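Long-range contacts in transcription antitermination protein NusB (Aquifex aeolicus, PDB 3R2C), which probably takes part in transcription antitermination of ribosomal RNA operons by binding the boxA sequence of their RNA: residues 60-65 against 84-89; 8-13 against 36-41. One frame throughout, in Å; residues are numbered along the deposited sequence.

In the fold
Interaction 1 is a buried helix-helix contact near the middle of this all-helical chain, whereas interaction 2 lies farther out, where helix 3-21 meets the turn between helices 25-36 and 41-56; their centres are about 20 Å apart. Each includes a carboxylate paired with a basic side chain. In 60-65 against 84-89 the pair borders an apolar patch of isoleucine, leucine and valine, while in 8-13 against 36-41 one lysine ammonium does most of the joining. The two contacts share no helix, but they touch: Leu87 of helix 79-94 packs on Ala11 of helix 3-21. Interaction 2 also includes Arg8, which reaches the bound RNA.

Interaction 1. Residues 60-65 against 84-89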
ATOM      1  N   GLU A  60       5.523  15.204   6.903  1.00 14.59           N
ATOM      2  CA  GLU A  60       4.765  15.611   8.082  1.00 15.69           C
ATOM      3  C   GLU A  60       3.796  14.495   8.492  1.00 17.33           C
ATOM      4  O   GLU A  60       3.571  14.251   9.668  1.00 15.48           O
ATOM      5  CB  GLU A  60       3.986  16.902   7.824  1.00 19.95           C
ATOM      6  CG  GLU A  60       3.301  17.438   9.064  1.00 21.75           C
ATOM      7  CD  GLU A  60       2.673  18.811   8.860  1.00 30.39           C
ATOM      8  OE1 GLU A  60       2.745  19.363   7.736  1.00 26.49           O
ATOM      9  OE2 GLU A  60       2.102  19.335   9.843  1.00 31.08           O
ATOM     10  N   ILE A  61       3.221  13.811   7.517  1.00 14.41           N
ATOM     11  CA  ILE A  61       2.288  12.715   7.817  1.00 16.64           C
ATOM     12  C   ILE A  61       3.012  11.604   8.602  1.00 15.85           C
ATOM     13  O   ILE A  61       2.525  11.112   9.611  1.00 13.49           O
ATOM     14  CB  ILE A  61       1.663  12.168   6.513  1.00 17.04           C
ATOM     15  CG1 ILE A  61       0.632  13.182   5.985  1.00 15.49           C
ATOM     16  CG2 ILE A  61       1.021  10.799   6.745  1.00 15.22           C
ATOM     17  CD1 ILE A  61       0.136  12.903   4.574  1.00 14.90           C
ATOM     18  N   ASP A  62       4.205  11.243   8.150  1.00 13.07           N
ATOM     19  CA  ASP A  62       4.979  10.198   8.812  1.00 15.27           C
ATOM     20  C   ASP A  62       5.356  10.615  10.245  1.00 12.94           C
ATOM     21  O   ASP A  62       5.365   9.800  11.158  1.00 18.48           O
ATOM     22  CB  ASP A  62       6.236   9.874   7.981  1.00 17.79           C
ATOM     23  CG  ASP A  62       5.916   9.006   6.744  1.00 26.92           C
ATOM     24  OD1 ASP A  62       4.720   8.709   6.506  1.00 22.45           O
ATOM     25  OD2 ASP A  62       6.852   8.622   6.003  1.00 19.95           O
ATOM     26  N   SER A  63       5.681  11.886  10.427  1.00 14.90           N
ATOM     27  CA  SER A  63       6.000  12.406  11.757  1.00 18.73           C
ATOM     28  C   SER A  63       4.780  12.358  12.683  1.00 20.17           C
ATOM     29  O   SER A  63       4.879  11.995  13.860  1.00 20.02           O
ATOM     30  CB  SER A  63       6.502  13.844  11.634  1.00 24.05           C
ATOM     31  OG  SER A  63       6.696  14.422  12.904  1.00 31.91           O
ATOM     32  N   ILE A  64       3.625  12.749  12.160  1.00 16.34           N
ATOM     33  CA  ILE A  64       2.398  12.717  12.954  1.00 14.88           C
ATOM     34  C   ILE A  64       2.096  11.287  13.398  1.00 19.95           C
ATOM     35  O   ILE A  64       1.747  11.038  14.543  1.00 16.02           O
ATOM     36  CB  ILE A  64       1.216  13.265  12.155  1.00 16.87           C
ATOM     37  CG1 ILE A  64       1.350  14.789  12.040  1.00 19.95           C
ATOM     38  CG2 ILE A  64      -0.104  12.855  12.812  1.00 16.93           C
ATOM     39  CD1 ILE A  64       0.504  15.393  10.960  1.00 24.16           C
ATOM     40  N   ILE A  65       2.250  10.343  12.484  1.00 17.65           N
ATOM     41  CA  ILE A  65       2.035   8.940  12.803  1.00 15.68           C
ATOM     42  C   ILE A  65       3.038   8.479  13.869  1.00 15.52           C
ATOM     43  O   ILE A  65       2.655   7.862  14.855  1.00 16.62           O
ATOM     44  CB  ILE A  65       2.147   8.072  11.525  1.00 17.96           C
ATOM     45  CG1 ILE A  65       0.936   8.338  10.604  1.00 12.68           C
ATOM     46  CG2 ILE A  65       2.250   6.591  11.872  1.00 18.81           C
ATOM     47  CD1 ILE A  65       1.146   7.810   9.169  1.00 13.22           C
ATOM     48  N   ALA A  84      -2.159   2.717   4.757  1.00 13.19           N
ATOM     49  CA  ALA A  84      -3.533   3.000   5.148  1.00 15.87           C
ATOM     50  C   ALA A  84      -3.555   4.151   6.155  1.00 14.15           C
ATOM     51  O   ALA A  84      -4.450   5.004   6.108  1.00 12.00           O
ATOM     52  CB  ALA A  84      -4.211   1.754   5.729  1.00 12.47           C
ATOM     53  N   LEU A  85      -2.576   4.177   7.063  1.00 11.97           N
ATOM     54  CA  LEU A  85      -2.445   5.277   8.018  1.00 14.81           C
ATOM     55  C   LEU A  85      -2.076   6.581   7.313  1.00 14.18           C
ATOM     56  O   LEU A  85      -2.569   7.638   7.670  1.00 13.77           O
ATOM     57  CB  LEU A  85      -1.408   4.958   9.117  1.00 12.88           C
ATOM     58  CG  LEU A  85      -1.955   4.044  10.234  1.00 16.05           C
ATOM     59  CD1 LEU A  85      -0.832   3.474  11.111  1.00 13.51           C
ATOM     60  CD2 LEU A  85      -2.983   4.785  11.082  1.00 13.93           C
ATOM     61  N   ARG A  86      -1.214   6.517   6.310  1.00 11.99           N
ATOM     62  CA  ARG A  86      -0.831   7.736   5.617  1.00 16.37           C
ATOM     63  C   ARG A  86      -2.059   8.332   4.946  1.00 15.38           C
ATOM     64  O   ARG A  86      -2.270   9.546   4.956  1.00 13.45           O
ATOM     65  CB  ARG A  86       0.247   7.451   4.575  1.00 11.19           C
ATOM     66  CG  ARG A  86       1.659   7.313   5.164  1.00 11.55           C
ATOM     67  CD  ARG A  86       2.586   6.516   4.225  1.00 10.69           C
ATOM     68  NE  ARG A  86       3.990   6.722   4.565  1.00 12.47           N
ATOM     69  CZ  ARG A  86       5.004   6.036   4.055  1.00 14.88           C
ATOM     70  NH1 ARG A  86       4.796   5.053   3.185  1.00 13.67           N
ATOM     71  NH2 ARG A  86       6.236   6.336   4.421  1.00 16.49           N
ATOM     72  N   LEU A  87      -2.868   7.464   4.361  1.00 13.37           N
ATOM     73  CA  LEU A  87      -4.055   7.910   3.656  1.00 13.09           C
ATOM     74  C   LEU A  87      -5.068   8.495   4.644  1.00 14.90           C
ATOM     75  O   LEU A  87      -5.674   9.543   4.385  1.00 13.80           O
ATOM     76  CB  LEU A  87      -4.659   6.736   2.879  1.00 12.96           C
ATOM     77  CG  LEU A  87      -5.953   7.039   2.119  1.00 18.21           C
ATOM     78  CD1 LEU A  87      -5.734   8.164   1.111  1.00 15.04           C
ATOM     79  CD2 LEU A  87      -6.474   5.769   1.427  1.00 16.79           C
ATOM     80  N   GLY A  88      -5.260   7.816   5.776  1.00 15.79           N
ATOM     81  CA  GLY A  88      -6.193   8.280   6.795  1.00 12.54           C
ATOM     82  C   GLY A  88      -5.790   9.659   7.300  1.00 14.99           C
ATOM     83  O   GLY A  88      -6.619  10.543   7.469  1.00 14.09           O
ATOM     84  N   VAL A  89      -4.505   9.862   7.526  1.00 12.78           N
ATOM     85  CA  VAL A  89      -4.049  11.150   8.044  1.00 11.87           C
ATOM     86  C   VAL A  89      -4.236  12.248   6.993  1.00 14.18           C
ATOM     87  O   VAL A  89      -4.664  13.350   7.312  1.00 14.02           O
ATOM     88  CB  VAL A  89      -2.583  11.085   8.504  1.00 13.88           C
ATOM     89  CG1 VAL A  89      -2.019  12.511   8.757  1.00 16.12           C
ATOM     90  CG2 VAL A  89      -2.476  10.224   9.755  1.00 16.86           C
TER
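Helices 58-66 and 79-94 cross steeply here, their short segments at 105° with axes 9.7 Å apart, and the backbones come nearest at Ile61 and Arg86. Ile61 lies against the backbone of the second helix: its CG2 is 3.8 Å from Arg86 CA and also touches the start of the arginine chain. That methyl stands anti to the backbone N because CG1 takes the place beside it (chi1 -74°), and CG1 in turn meets Val89 CG1 at 3.9 Å as the two side chains run past each other in opposite directions. One turn on, Ile65 sends its CD1 to Leu85 CB at 3.8 Å and lays CG1 over the other valine methyl, CG2. Val89 thus packs with both branches, CG1 against Ile61 and, more loosely, Ile64, and CG2 against Ile65.

Beside this apolar patch, Arg86 extends from CG to NE and grips Asp62 in a side-on salt bridge, one nitrogen to each oxygen. Arg86 NE donates to the syn lone pair of Asp62 OD1 at 2.9 Å, almost straight; NH2 of Arg86 reaches Asp62 OD2 at 2.8 Å. The carboxylate and guanidinium planes are only 18° apart, and the paired hydrogen bonds probably limit rotation of both groups. Arg86 NH1 also donates to Asn83 OD1, which probably helps to position the guanidinium, and Asp19 forms a long, weak ion pair with it.

The joint belongs to the helical core of the NusB fold. Phe94, farther along helix 79-94, packs on Ile61, Ile64 and Val89, while Ile74, from the loop between the two helices, touches Asp62 and Ile65. Helix 117-137 adds Ile130 against Ile64 and Ile65, and Val123 and Leu127 against Leu85; helix 100-114 packs on Ala84 and Leu87.

Interaction 2. Residues 8-13 against 36-41; sequences RDTAFL and KNIKNK. With nucleotides of chain E.
A salt bridge and a hydrogen bond from one lysine join helix 3-21 to the turn after helix 25-36, at the periphery of the all-helical NusB fold. Helix 25-36 ends in a Schellman motif with Asn37, at positive phi, as the C-prime residue. Just before it, Lys36 crosses to the first helix, its chain bent at chi3 (78°) to bring NZ between two acceptors. NZ forms a salt bridge with Asp9 OD2 at 2.7 Å, meeting the oxygen's anti lone pair, and donates to Thr10 OG1 at 2.9 Å. The other carboxylate oxygen, Asp9 OD1, is held by Tyr114, so both ends of the group are engaged. Flanking these bonds, Leu13 CD1 touches the aliphatic Lys36 CD, and the Ile38 methyl CD1 lies 3.9 Å from the Thr10 hydroxyl oxygen OG1.

The Arg8 side chain sets off away from the turn, and its guanidinium reaches the RNA. Glu91, Glu99 and Asp106 form salt bridges with its guanidinium, probably fixing how it is presented to the nucleotide. From the edge of that group and near its plane, Arg8 NH1 donates to O6 of the guanine G1 of chain E at 2.9 Å and 161°.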
ATOM      1  N   ARG A   8     -10.743   5.959  -2.203  1.00 14.56           N
ATOM      2  CA  ARG A   8      -9.793   5.623  -1.140  1.00 17.99           C
ATOM      3  C   ARG A   8      -9.050   4.320  -1.441  1.00 16.00           C
ATOM      4  O   ARG A   8      -7.854   4.206  -1.163  1.00 16.91           O
ATOM      5  CB  ARG A   8     -10.518   5.536   0.205  1.00 12.27           C
ATOM      6  CG  ARG A   8     -10.956   6.907   0.690  1.00 12.63           C
ATOM      7  CD  ARG A   8     -11.943   6.838   1.865  1.00 15.08           C
ATOM      8  NE  ARG A   8     -12.482   8.171   2.147  1.00 15.52           N
ATOM      9  CZ  ARG A   8     -13.776   8.459   2.264  1.00 16.71           C
ATOM     10  NH1 ARG A   8     -14.699   7.494   2.178  1.00 14.98           N
ATOM     11  NH2 ARG A   8     -14.150   9.709   2.492  1.00 12.43           N
ATOM     12  N   ASP A   9      -9.741   3.340  -2.015  1.00 11.76           N
ATOM     13  CA  ASP A   9      -9.055   2.124  -2.442  1.00 17.25           C
ATOM     14  C   ASP A   9      -7.997   2.429  -3.524  1.00 15.14           C
ATOM     15  O   ASP A   9      -6.858   1.951  -3.456  1.00 11.01           O
ATOM     16  CB  ASP A   9     -10.050   1.081  -2.955  1.00 18.40           C
ATOM     17  CG  ASP A   9      -9.349  -0.148  -3.546  1.00 32.84           C
ATOM     18  OD1 ASP A   9      -8.882  -1.002  -2.763  1.00 27.81           O
ATOM     19  OD2 ASP A   9      -9.245  -0.255  -4.790  1.00 32.04           O
ATOM     20  N   THR A  10      -8.362   3.237  -4.512  1.00 14.67           N
ATOM     21  CA  THR A  10      -7.401   3.632  -5.545  1.00 15.29           C
ATOM     22  C   THR A  10      -6.183   4.313  -4.934  1.00 14.49           C
ATOM     23  O   THR A  10      -5.041   3.969  -5.251  1.00 16.48           O
ATOM     24  CB  THR A  10      -8.055   4.583  -6.562  1.00 15.86           C
ATOM     25  OG1 THR A  10      -9.119   3.887  -7.225  1.00 15.76           O
ATOM     26  CG2 THR A  10      -7.042   5.074  -7.585  1.00 17.94           C
ATOM     27  N   ALA A  11      -6.430   5.285  -4.061  1.00 11.04           N
ATOM     28  CA  ALA A  11      -5.361   6.064  -3.461  1.00 12.71           C
ATOM     29  C   ALA A  11      -4.468   5.167  -2.597  1.00 16.12           C
ATOM     30  O   ALA A  11      -3.235   5.283  -2.637  1.00 13.72           O
ATOM     31  CB  ALA A  11      -5.940   7.202  -2.617  1.00 13.21           C
ATOM     32  N   PHE A  12      -5.084   4.268  -1.825  1.00 13.60           N
ATOM     33  CA  PHE A  12      -4.303   3.321  -1.024  1.00  9.45           C
ATOM     34  C   PHE A  12      -3.376   2.466  -1.906  1.00 11.71           C
ATOM     35  O   PHE A  12      -2.189   2.284  -1.590  1.00 13.98           O
ATOM     36  CB  PHE A  12      -5.202   2.389  -0.209  1.00  7.96           C
ATOM     37  CG  PHE A  12      -4.465   1.194   0.319  1.00 13.78           C
ATOM     38  CD1 PHE A  12      -3.720   1.292   1.480  1.00 10.77           C
ATOM     39  CD2 PHE A  12      -4.499  -0.022  -0.364  1.00 15.81           C
ATOM     40  CE1 PHE A  12      -3.007   0.191   1.963  1.00 17.10           C
ATOM     41  CE2 PHE A  12      -3.799  -1.117   0.106  1.00 16.36           C
ATOM     42  CZ  PHE A  12      -3.042  -1.007   1.276  1.00 17.59           C
ATOM     43  N   LEU A  13      -3.913   1.948  -3.006  1.00 12.31           N
ATOM     44  CA  LEU A  13      -3.131   1.104  -3.906  1.00 12.67           C
ATOM     45  C   LEU A  13      -1.939   1.872  -4.453  1.00 18.34           C
ATOM     46  O   LEU A  13      -0.843   1.311  -4.606  1.00 15.16           O
ATOM     47  CB  LEU A  13      -3.996   0.573  -5.063  1.00 14.94           C
ATOM     48  CG  LEU A  13      -5.107  -0.387  -4.606  1.00 27.15           C
ATOM     49  CD1 LEU A  13      -5.931  -0.909  -5.781  1.00 30.83           C
ATOM     50  CD2 LEU A  13      -4.526  -1.562  -3.812  1.00 28.79           C
ATOM     51  N   LYS A  36      -7.915  -0.664 -12.756  1.00 21.85           N
ATOM     52  CA  LYS A  36      -9.249  -0.662 -12.172  1.00 24.32           C
ATOM     53  C   LYS A  36     -10.284  -0.101 -13.140  1.00 27.13           C
ATOM     54  O   LYS A  36     -11.466  -0.031 -12.815  1.00 32.10           O
ATOM     55  CB  LYS A  36      -9.276   0.179 -10.892  1.00 22.71           C
ATOM     56  CG  LYS A  36      -8.478  -0.395  -9.742  1.00 27.10           C
ATOM     57  CD  LYS A  36      -8.619   0.480  -8.501  1.00 26.66           C
ATOM     58  CE  LYS A  36      -9.954   0.244  -7.813  1.00 35.67           C
ATOM     59  NZ  LYS A  36     -10.242   1.292  -6.806  1.00 23.52           N
ATOM     60  N   ASN A  37      -9.834   0.319 -14.315  1.00 29.10           N
ATOM     61  CA  ASN A  37     -10.718   0.926 -15.298  1.00 38.89           C
ATOM     62  C   ASN A  37     -11.576   2.026 -14.668  1.00 38.96           C
ATOM     63  O   ASN A  37     -12.801   2.021 -14.803  1.00 36.60           O
ATOM     64  CB  ASN A  37     -11.604  -0.146 -15.950  1.00 46.13           C
ATOM     65  CG  ASN A  37     -12.205   0.311 -17.273  1.00 55.60           C
ATOM     66  OD1 ASN A  37     -11.693   1.225 -17.924  1.00 47.36           O
ATOM     67  ND2 ASN A  37     -13.295  -0.331 -17.680  1.00 68.99           N
ATOM     68  N   ILE A  38     -10.929   2.959 -13.970  1.00 26.01           N
ATOM     69  CA  ILE A  38     -11.619   4.123 -13.441  1.00 28.01           C
ATOM     70  C   ILE A  38     -12.045   4.979 -14.631  1.00 35.67           C
ATOM     71  O   ILE A  38     -11.233   5.310 -15.497  1.00 32.06           O
ATOM     72  CB  ILE A  38     -10.728   4.965 -12.502  1.00 28.34           C
ATOM     73  CG1 ILE A  38     -10.138   4.107 -11.374  1.00 35.48           C
ATOM     74  CG2 ILE A  38     -11.518   6.133 -11.913  1.00 32.52           C
ATOM     75  CD1 ILE A  38     -11.166   3.381 -10.537  1.00 39.47           C
ATOM     76  N   LYS A  39     -13.323   5.329 -14.673  1.00 33.48           N
ATOM     77  CA  LYS A  39     -13.874   6.052 -15.808  1.00 41.10           C
ATOM     78  C   LYS A  39     -14.816   7.177 -15.375  1.00 38.48           C
ATOM     79  O   LYS A  39     -15.377   7.867 -16.220  1.00 50.94           O
ATOM     80  CB  LYS A  39     -14.623   5.069 -16.709  1.00 48.08           C
ATOM     81  CG  LYS A  39     -15.241   3.923 -15.923  1.00 54.15           C
ATOM     82  CD  LYS A  39     -16.548   3.411 -16.495  1.00 73.49           C
ATOM     83  CE  LYS A  39     -17.378   2.794 -15.371  1.00 83.51           C
ATOM     84  NZ  LYS A  39     -18.607   2.087 -15.823  1.00 83.58           N
ATOM     85  N   ASN A  40     -15.000   7.370 -14.072  1.00 22.10           N
ATOM     86  CA  ASN A  40     -15.878   8.446 -13.595  1.00 21.40           C
ATOM     87  C   ASN A  40     -15.075   9.598 -13.011  1.00 23.93           C
ATOM     88  O   ASN A  40     -14.165   9.392 -12.208  1.00 19.93           O
ATOM     89  CB  ASN A  40     -16.867   7.925 -12.556  1.00 19.60           C
ATOM     90  CG  ASN A  40     -17.804   6.872 -13.128  1.00 31.86           C
ATOM     91  OD1 ASN A  40     -17.639   5.676 -12.878  1.00 30.01           O
ATOM     92  ND2 ASN A  40     -18.778   7.311 -13.924  1.00 23.30           N
ATOM     93  N   LYS A  41     -15.427  10.814 -13.406  1.00 20.28           N
ATOM     94  CA  LYS A  41     -14.692  11.994 -12.963  1.00 22.67           C
ATOM     95  C   LYS A  41     -14.729  12.140 -11.443  1.00 21.78           C
ATOM     96  O   LYS A  41     -13.743  12.550 -10.848  1.00 22.82           O
ATOM     97  CB  LYS A  41     -15.239  13.251 -13.650  1.00 29.09           C
ATOM     98  CG  LYS A  41     -14.765  14.579 -13.062  1.00 35.86           C
ATOM     99  CD  LYS A  41     -15.476  15.751 -13.746  1.00 52.93           C
ATOM    100  CE  LYS A  41     -15.523  16.999 -12.871  1.00 70.00           C
ATOM    101  NZ  LYS A  41     -14.556  18.053 -13.296  1.00 76.66           N
TER
ATOM    102  O5'   G E   1     -25.316   6.347   0.729  1.00 41.05           O
ATOM    103  C5'   G E   1     -25.330   4.932   0.569  1.00 38.90           C
ATOM    104  C4'   G E   1     -24.680   4.238   1.737  1.00 32.39           C
ATOM    105  O4'   G E   1     -23.252   4.539   1.741  1.00 32.93           O
ATOM    106  C3'   G E   1     -25.182   4.662   3.112  1.00 30.71           C
ATOM    107  O3'   G E   1     -24.962   3.575   4.005  1.00 40.13           O
ATOM    108  C2'   G E   1     -24.224   5.810   3.441  1.00 30.14           C
ATOM    109  O2'   G E   1     -24.151   6.167   4.806  1.00 29.76           O
ATOM    110  C1'   G E   1     -22.910   5.217   2.931  1.00 25.42           C
ATOM    111  N9    G E   1     -21.864   6.186   2.614  1.00 27.17           N
ATOM    112  C8    G E   1     -21.883   7.482   2.145  1.00 24.56           C
ATOM    113  N7    G E   1     -20.672   7.962   1.966  1.00 23.63           N
ATOM    114  C5    G E   1     -19.823   6.924   2.327  1.00 21.75           C
ATOM    115  C6    G E   1     -18.399   6.815   2.364  1.00 24.15           C
ATOM    116  O6    G E   1     -17.571   7.666   2.069  1.00 24.72           O
ATOM    117  N1    G E   1     -17.964   5.563   2.796  1.00 21.86           N
ATOM    118  C2    G E   1     -18.806   4.543   3.163  1.00 29.14           C
ATOM    119  N2    G E   1     -18.260   3.393   3.568  1.00 26.10           N
ATOM    120  N3    G E   1     -20.120   4.637   3.145  1.00 28.09           N
ATOM    121  C4    G E   1     -20.549   5.837   2.724  1.00 26.72           C
TER